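Local coordinates for CSE1 (Thermus thermophilus, PDB 4AN8), which serves as a subunit of the Cascade ribonucleoprotein complex in type I-E CRISPR adaptive immunity and probably takes part in selecting foreign DNA, at residues V163-G171 with K182-L191; T246-L254 with M264-P272. All blocks are in the same frame, centred on the assembly; numbering follows the deposited sequence.

Contact 1 turns the end of helix 154-167 against the loop that leads into strand 191-195; contact 2, which follows it along the chain, is a beta hairpin whose strand 250-256 packs on the same helix. Their centres lie about 12 Å apart, and polar bonds join them directly: H164 NE2 and Y266 OH are 2.6 Å apart, and Q165 OE1 takes a hydrogen bond from R250 N at 2.9 Å. An acetate ion lies at each contact, near H164 in contact 1 and on R250 in contact 2, both probably from the crystallisation liquor. Helix, loop and hairpin thus share one polar seam, in which R250 NH2 also bonds K182 O.

Contact 1: residues V163-G171 with K182-L191; sequences VHQAFAPGG and KDAPVARPAL. With ACT (acetate ion), chain C.
V186 lays its CG2 methyl over one face of the F167 ring, 4.2 Å from the ring centroid and offset toward the rim, a CH-pi contact. With CG1 anti to the carbonyl carbon of V186 (chi1 -75°), CG2 falls between the backbone N and that carbon, where it meets both the ring and A166 CB. L191 approaches F167 from the opposite direction, its CD1 3.8 Å from the ring atom CZ, and L51 and V55 of helix 50-67 also pack on the phenyl group. Two carbonyls at the end of helix 154-167 and just beyond it accept from the loop backbone. V186 N donates to A166 O at 3.0 Å, and A184 N to A168 O at 2.7 Å, the latter just where the chain leaves the helix. Between these bonds the A184 methyl is wedged in, CB 3.3 Å from A166 O, at the start of a type I beta turn that runs to A187. Beyond the helix, at G170, the carboxylate of D183 reaches across. Its OD1 receives G170 N at 2.6 Å through the anti lone pair, and on its syn side the same oxygen takes R188 NH2 at 2.7 Å. R188 NE meets OD2 at 2.6 Å from above the carboxylate plane (46° out of it); with NE and NH2 on one oxygen each, the salt bridge is side-on, while R188 NH1 bonds S350 and the carbonyl of Q352. The A168 methyl lies over one face of the H164 imidazole, and ND1 bonds an acetate only weakly; NE2 has its stronger partner in Y266. With three donors shared between its two oxygens, the D183 carboxylate is probably held as an anion, tying R188 of the loop to G170, just beyond the helix, while the apolar end packs round F167.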
loop_
_atom_site.group_PDB
_atom_site.type_symbol
_atom_site.label_atom_id
_atom_site.label_comp_id
_atom_site.label_asym_id
_atom_site.label_seq_id
_atom_site.Cartn_x
_atom_site.Cartn_y
_atom_site.Cartn_z
ATOM N N VAL A 163 1.396 11.778 5.041
ATOM C CA VAL A 163 1.850 11.025 3.898
ATOM C C VAL A 163 3.378 11.064 3.846
ATOM O O VAL A 163 4.026 10.034 3.675
ATOM C CB VAL A 163 1.239 11.560 2.583
ATOM C CG1 VAL A 163 2.038 11.026 1.369
ATOM C CG2 VAL A 163 -0.271 11.198 2.515
ATOM N N HIS A 164 3.945 12.256 3.996
ATOM C CA HIS A 164 5.393 12.404 3.829
ATOM C C HIS A 164 6.189 11.574 4.825
ATOM O O HIS A 164 7.207 11.004 4.471
ATOM C CB HIS A 164 5.799 13.883 3.930
ATOM C CG HIS A 164 7.220 14.155 3.544
ATOM N ND1 HIS A 164 7.693 13.971 2.260
ATOM C CD2 HIS A 164 8.267 14.622 4.264
ATOM C CE1 HIS A 164 8.970 14.296 2.211
ATOM N NE2 HIS A 164 9.345 14.692 3.417
ATOM N N GLN A 165 5.718 11.499 6.065
ATOM C CA GLN A 165 6.403 10.738 7.121
ATOM C C GLN A 165 6.390 9.227 6.878
ATOM O O GLN A 165 7.254 8.502 7.403
ATOM C CB GLN A 165 5.792 11.044 8.506
ATOM C CG GLN A 165 5.922 12.502 8.960
ATOM C CD GLN A 165 7.376 12.906 9.219
ATOM O OE1 GLN A 165 8.287 12.376 8.601
ATOM N NE2 GLN A 165 7.589 13.807 10.158
ATOM N N ALA A 166 5.401 8.732 6.121
ATOM C CA ALA A 166 5.337 7.294 5.882
ATOM C C ALA A 166 6.030 6.921 4.571
ATOM O O ALA A 166 6.647 5.858 4.470
ATOM C CB ALA A 166 3.888 6.799 5.898
ATOM N N PHE A 167 5.957 7.812 3.579
ATOM C CA PHE A 167 6.345 7.458 2.209
ATOM C C PHE A 167 7.566 8.192 1.591
ATOM O O PHE A 167 7.966 7.874 0.462
ATOM C CB PHE A 167 5.142 7.636 1.276
ATOM C CG PHE A 167 4.052 6.635 1.494
ATOM C CD1 PHE A 167 4.154 5.357 0.976
ATOM C CD2 PHE A 167 2.904 6.984 2.217
ATOM C CE1 PHE A 167 3.139 4.426 1.187
ATOM C CE2 PHE A 167 1.892 6.075 2.426
ATOM C CZ PHE A 167 2.010 4.789 1.897
ATOM N N ALA A 168 8.140 9.171 2.291
ATOM C CA ALA A 168 9.301 9.870 1.716
ATOM C C ALA A 168 10.397 8.872 1.357
ATOM O O ALA A 168 10.886 8.126 2.214
ATOM C CB ALA A 168 9.859 10.941 2.674
ATOM N N PRO A 169 10.769 8.840 0.076
ATOM C CA PRO A 169 11.936 8.084 -0.383
ATOM C C PRO A 169 13.226 8.757 0.094
ATOM O O PRO A 169 13.265 9.989 0.217
ATOM C CB PRO A 169 11.816 8.162 -1.918
ATOM C CG PRO A 169 11.022 9.411 -2.159
ATOM C CD PRO A 169 10.043 9.484 -1.034
ATOM N N GLY A 170 14.252 7.954 0.380
ATOM C CA GLY A 170 15.562 8.493 0.715
ATOM C C GLY A 170 16.138 9.323 -0.424
ATOM O O GLY A 170 15.696 9.217 -1.567
ATOM N N GLY A 171 17.138 10.144 -0.131
ATOM C CA GLY A 171 17.771 10.946 -1.163
ATOM C C GLY A 171 18.411 12.206 -0.606
ATOM O O GLY A 171 18.526 12.378 0.612
ATOM N N LYS A 182 17.321 8.785 4.682
ATOM C CA LYS A 182 16.901 7.418 4.393
ATOM C C LYS A 182 15.419 7.388 4.006
ATOM O O LYS A 182 14.695 8.358 4.222
ATOM C CB LYS A 182 17.107 6.523 5.621
ATOM C CG LYS A 182 18.525 6.511 6.155
ATOM C CD LYS A 182 19.468 5.743 5.243
ATOM C CE LYS A 182 20.919 5.819 5.740
ATOM N NZ LYS A 182 21.511 7.195 5.591
ATOM N N ASP A 183 14.996 6.255 3.448
ATOM C CA ASP A 183 13.594 5.964 3.178
ATOM C C ASP A 183 12.775 6.041 4.467
ATOM O O ASP A 183 13.193 5.540 5.522
ATOM C CB ASP A 183 13.433 4.539 2.635
ATOM C CG ASP A 183 13.874 4.388 1.197
ATOM O OD1 ASP A 183 14.175 5.389 0.519
ATOM O OD2 ASP A 183 13.903 3.235 0.728
ATOM N N ALA A 184 11.614 6.664 4.368
ATOM C CA ALA A 184 10.610 6.554 5.406
ATOM C C ALA A 184 10.192 5.097 5.391
ATOM O O ALA A 184 10.545 4.367 4.449
ATOM C CB ALA A 184 9.443 7.479 5.102
ATOM N N PRO A 185 9.466 4.643 6.428
ATOM C CA PRO A 185 9.303 3.190 6.623
ATOM C C PRO A 185 8.550 2.438 5.533
ATOM O O PRO A 185 8.853 1.266 5.292
ATOM C CB PRO A 185 8.515 3.085 7.940
ATOM C CG PRO A 185 8.737 4.361 8.631
ATOM C CD PRO A 185 8.957 5.421 7.573
ATOM N N VAL A 186 7.554 3.051 4.903
ATOM C CA VAL A 186 6.831 2.337 3.865
ATOM C C VAL A 186 6.957 2.987 2.499
ATOM O O VAL A 186 6.082 2.855 1.668
ATOM C CB VAL A 186 5.335 2.075 4.242
ATOM C CG1 VAL A 186 5.251 0.949 5.291
ATOM C CG2 VAL A 186 4.657 3.358 4.730
ATOM N N ALA A 187 8.067 3.667 2.260
ATOM C CA ALA A 187 8.350 4.235 0.943
ATOM C C ALA A 187 8.267 3.214 -0.202
ATOM O O ALA A 187 7.775 3.545 -1.292
ATOM C CB ALA A 187 9.715 4.905 0.940
ATOM N N ARG A 188 8.737 1.990 0.051
ATOM C CA ARG A 188 8.905 0.973 -0.998
ATOM C C ARG A 188 7.810 -0.098 -1.084
ATOM O O ARG A 188 7.450 -0.519 -2.178
ATOM C CB ARG A 188 10.262 0.249 -0.859
ATOM C CG ARG A 188 11.469 1.146 -0.656
ATOM C CD ARG A 188 11.603 2.119 -1.819
ATOM N NE ARG A 188 12.587 3.166 -1.544
ATOM C CZ ARG A 188 13.010 4.054 -2.441
ATOM N NH1 ARG A 188 12.551 4.053 -3.693
ATOM N NH2 ARG A 188 13.895 4.953 -2.080
ATOM N N PRO A 189 7.326 -0.596 0.070
ATOM C CA PRO A 189 6.543 -1.821 -0.057
ATOM C C PRO A 189 5.112 -1.530 -0.397
ATOM O O PRO A 189 4.615 -0.431 -0.134
ATOM C CB PRO A 189 6.618 -2.444 1.346
ATOM C CG PRO A 189 6.848 -1.273 2.247
ATOM C CD PRO A 189 7.658 -0.284 1.470
ATOM N N ALA A 190 4.462 -2.528 -0.967
ATOM C CA ALA A 190 3.037 -2.481 -1.210
ATOM C C ALA A 190 2.324 -2.752 0.107
ATOM O O ALA A 190 2.707 -3.653 0.834
ATOM C CB ALA A 190 2.678 -3.542 -2.230
ATOM N N LEU A 191 1.297 -1.978 0.424
ATOM C CA LEU A 191 0.586 -2.173 1.691
ATOM C C LEU A 191 -0.722 -2.955 1.512
ATOM O O LEU A 191 -1.547 -2.599 0.661
ATOM C CB LEU A 191 0.305 -0.825 2.348
ATOM C CG LEU A 191 1.588 -0.013 2.605
ATOM C CD1 LEU A 191 1.243 1.323 3.289
ATOM C CD2 LEU A 191 2.601 -0.815 3.444
HETATM C C ACT C . 6.306 11.997 -0.708
HETATM O O ACT C . 5.449 12.354 0.159
HETATM O OXT ACT C . 7.353 12.725 -0.800
HETATM C CH3 ACT C . 6.094 10.767 -1.576
#

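Contact 2: residues T246-L254 with M264-P272; sequences TWPARGVRL and MGYGPGVEP. With ACT (acetate ion), chain D.
V252 and Y266 face each other as a non-hydrogen-bonded antiparallel pair, with V252 CG2 4.0 Å from the ring atom CD1 of the tyrosine. On the same face of the hairpin, V252 CG1 lies 4.1 Å from M264 SD, and L161 of helix 154-167 also packs on V252. These buried, regularly paired strands are the tight part: backbone bonds link R253 with G265 and G251 with G267, G251 N reaching G267 O at 2.7 Å, and the three glycines put no side chain on the face opposite V252 and Y266. R250 runs obliquely past Y266, its CD 3.3 Å from the tyrosine OH and the guanidinium 74° from the ring plane. NE and NH2 together hold one oxygen of an acetate, NE at 2.8 Å; NH2 also bonds K182 O, while NH1 turns back to A249 O. Y266 OH approaches the second acetate oxygen only weakly and is bonded more firmly to H164. Past G267 the looser, irregular end begins: a cis peptide bond precedes G269, a water bridges A249 O and V270 O, and E271 and P272 are partly exposed. V270 N still bonds P248 O, and V270 CG2 settles 3.7 Å from P248 CG. The indole of W247 crosses V270 at about a right angle; its CG stands anti to its own N (chi1 -166°), which brings CZ2 to 4.1 Å from P272 CB. A buried arginine whose three nitrogens all find acceptors, one of them a carboxylate, is consistent with a pocket that could hold a small anion at the end of the hairpin's paired region.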
loop_
_atom_site.group_PDB
_atom_site.type_symbol
_atom_site.label_atom_id
_atom_site.label_comp_id
_atom_site.label_asym_id
_atom_site.label_seq_id
_atom_site.Cartn_x
_atom_site.Cartn_y
_atom_site.Cartn_z
ATOM N N THR A 246 3.914 5.486 13.191
ATOM C CA THR A 246 3.980 6.919 13.408
ATOM C C THR A 246 5.417 7.426 13.341
ATOM O O THR A 246 5.758 8.410 13.964
ATOM C CB THR A 246 3.367 7.285 14.776
ATOM O OG1 THR A 246 4.144 6.684 15.821
ATOM C CG2 THR A 246 1.876 6.804 14.854
ATOM N N TRP A 247 6.250 6.737 12.571
ATOM C CA TRP A 247 7.656 7.082 12.472
ATOM C C TRP A 247 7.933 8.537 12.052
ATOM O O TRP A 247 7.375 9.024 11.056
ATOM C CB TRP A 247 8.313 6.156 11.460
ATOM C CG TRP A 247 9.785 6.182 11.517
ATOM C CD1 TRP A 247 10.625 6.945 10.753
ATOM C CD2 TRP A 247 10.620 5.429 12.412
ATOM N NE1 TRP A 247 11.936 6.703 11.116
ATOM C CE2 TRP A 247 11.955 5.773 12.129
ATOM C CE3 TRP A 247 10.361 4.499 13.426
ATOM C CZ2 TRP A 247 13.034 5.209 12.814
ATOM C CZ3 TRP A 247 11.431 3.945 14.110
ATOM C CH2 TRP A 247 12.754 4.306 13.801
ATOM N N PRO A 248 8.854 9.223 12.773
ATOM C CA PRO A 248 9.246 10.571 12.338
ATOM C C PRO A 248 10.392 10.553 11.318
ATOM O O PRO A 248 11.553 10.698 11.700
ATOM C CB PRO A 248 9.708 11.226 13.643
ATOM C CG PRO A 248 10.325 10.088 14.404
ATOM C CD PRO A 248 9.503 8.842 14.043
ATOM N N ALA A 249 10.076 10.395 10.030
ATOM C CA ALA A 249 11.110 10.197 9.012
ATOM C C ALA A 249 11.847 11.484 8.650
ATOM O O ALA A 249 13.000 11.450 8.217
ATOM C CB ALA A 249 10.511 9.597 7.775
ATOM N N ARG A 250 11.161 12.613 8.798
ATOM C CA ARG A 250 11.751 13.890 8.481
ATOM C C ARG A 250 11.420 14.861 9.595
ATOM O O ARG A 250 10.416 14.690 10.274
ATOM C CB ARG A 250 11.194 14.407 7.156
ATOM C CG ARG A 250 11.476 13.485 5.953
ATOM C CD ARG A 250 12.961 13.577 5.492
ATOM N NE ARG A 250 13.171 12.777 4.284
ATOM C CZ ARG A 250 13.409 11.466 4.300
ATOM N NH1 ARG A 250 13.511 10.813 5.465
ATOM N NH2 ARG A 250 13.569 10.804 3.162
ATOM N N GLY A 251 12.267 15.882 9.776
ATOM C CA GLY A 251 11.925 16.988 10.651
ATOM C C GLY A 251 11.062 17.940 9.859
ATOM O O GLY A 251 11.437 18.375 8.768
ATOM N N VAL A 252 9.888 18.268 10.387
ATOM C CA VAL A 252 9.010 19.199 9.699
ATOM C C VAL A 252 8.431 20.132 10.725
ATOM O O VAL A 252 8.120 19.720 11.850
ATOM C CB VAL A 252 7.830 18.474 9.000
ATOM C CG1 VAL A 252 6.855 19.497 8.418
ATOM C CG2 VAL A 252 8.335 17.516 7.917
ATOM N N ARG A 253 8.293 21.400 10.353
ATOM C CA ARG A 253 7.484 22.314 11.143
ATOM C C ARG A 253 6.644 23.208 10.245
ATOM O O ARG A 253 7.154 24.198 9.687
ATOM C CB ARG A 253 8.329 23.191 12.061
ATOM C CG ARG A 253 7.596 23.500 13.338
ATOM C CD ARG A 253 7.452 24.978 13.593
ATOM N NE ARG A 253 8.735 25.657 13.708
ATOM C CZ ARG A 253 8.864 26.967 13.898
ATOM N NH1 ARG A 253 7.786 27.733 14.004
ATOM N NH2 ARG A 253 10.068 27.510 13.986
ATOM N N LEU A 254 5.366 22.860 10.118
ATOM C CA LEU A 254 4.444 23.661 9.318
ATOM C C LEU A 254 4.360 25.063 9.902
ATOM O O LEU A 254 4.271 25.228 11.111
ATOM C CB LEU A 254 3.062 23.034 9.320
ATOM C CG LEU A 254 3.051 21.577 8.903
ATOM C CD1 LEU A 254 1.652 21.010 9.104
ATOM C CD2 LEU A 254 3.542 21.389 7.447
ATOM N N MET A 264 7.195 25.525 5.316
ATOM C CA MET A 264 7.577 24.680 6.427
ATOM C C MET A 264 9.087 24.750 6.687
ATOM O O MET A 264 9.889 24.886 5.754
ATOM C CB MET A 264 7.167 23.233 6.132
ATOM C CG MET A 264 7.872 22.613 4.944
ATOM S SD MET A 264 7.237 20.936 4.612
ATOM C CE MET A 264 8.161 20.508 3.148
ATOM N N GLY A 265 9.463 24.656 7.959
ATOM C CA GLY A 265 10.838 24.382 8.327
ATOM C C GLY A 265 11.016 22.918 8.008
ATOM O O GLY A 265 10.041 22.163 8.084
ATOM N N TYR A 266 12.234 22.515 7.653
ATOM C CA TYR A 266 12.486 21.177 7.148
ATOM C C TYR A 266 13.912 20.718 7.459
ATOM O O TYR A 266 14.866 21.466 7.260
ATOM C CB TYR A 266 12.236 21.150 5.635
ATOM C CG TYR A 266 12.111 19.749 5.061
ATOM C CD1 TYR A 266 10.921 19.023 5.203
ATOM C CD2 TYR A 266 13.169 19.145 4.385
ATOM C CE1 TYR A 266 10.789 17.750 4.709
ATOM C CE2 TYR A 266 13.039 17.840 3.871
ATOM C CZ TYR A 266 11.841 17.155 4.047
ATOM O OH TYR A 266 11.674 15.861 3.558
ATOM N N GLY A 267 14.047 19.490 7.958
ATOM C CA GLY A 267 15.348 18.896 8.235
ATOM C C GLY A 267 15.270 17.391 8.428
ATOM O O GLY A 267 14.242 16.785 8.181
ATOM N N PRO A 268 16.359 16.771 8.894
ATOM C CA PRO A 268 16.329 15.335 9.234
ATOM C C PRO A 268 15.405 15.200 10.464
ATOM O O PRO A 268 15.278 16.208 11.149
ATOM C CB PRO A 268 17.785 15.061 9.568
ATOM C CG PRO A 268 18.267 16.399 10.163
ATOM C CD PRO A 268 17.558 17.458 9.410
ATOM N N GLY A 269 14.761 14.088 10.802
ATOM C CA GLY A 269 14.987 12.745 10.360
ATOM C C GLY A 269 15.471 11.970 11.582
ATOM O O GLY A 269 16.591 12.162 11.997
ATOM N N VAL A 270 14.646 11.123 12.186
ATOM C CA VAL A 270 15.209 10.053 13.008
ATOM C C VAL A 270 15.727 8.927 12.111
ATOM O O VAL A 270 15.027 8.439 11.223
ATOM C CB VAL A 270 14.226 9.484 14.052
ATOM C CG1 VAL A 270 14.807 8.222 14.698
ATOM C CG2 VAL A 270 13.937 10.502 15.109
ATOM N N GLU A 271 16.964 8.510 12.352
ATOM C CA GLU A 271 17.600 7.470 11.532
ATOM C C GLU A 271 17.095 6.078 11.851
ATOM O O GLU A 271 17.199 5.639 12.980
ATOM C CB GLU A 271 19.114 7.480 11.731
ATOM C CG GLU A 271 19.793 8.668 11.134
ATOM C CD GLU A 271 20.008 8.503 9.653
ATOM O OE1 GLU A 271 20.426 7.394 9.250
ATOM O OE2 GLU A 271 19.761 9.471 8.898
ATOM N N PRO A 272 16.579 5.370 10.838
ATOM C CA PRO A 272 16.103 3.994 11.022
ATOM C C PRO A 272 17.265 3.011 11.137
ATOM O O PRO A 272 18.104 2.957 10.256
ATOM C CB PRO A 272 15.302 3.730 9.735
ATOM C CG PRO A 272 15.973 4.606 8.701
ATOM C CD PRO A 272 16.422 5.843 9.448
HETATM C C ACT D . 14.007 13.740 1.084
HETATM O O ACT D . 13.018 13.072 1.512
HETATM O OXT ACT D . 14.074 14.947 1.459
HETATM C CH3 ACT D . 15.044 13.126 0.171
HETATM O O HOH W 1 14.810 9.371 8.570
#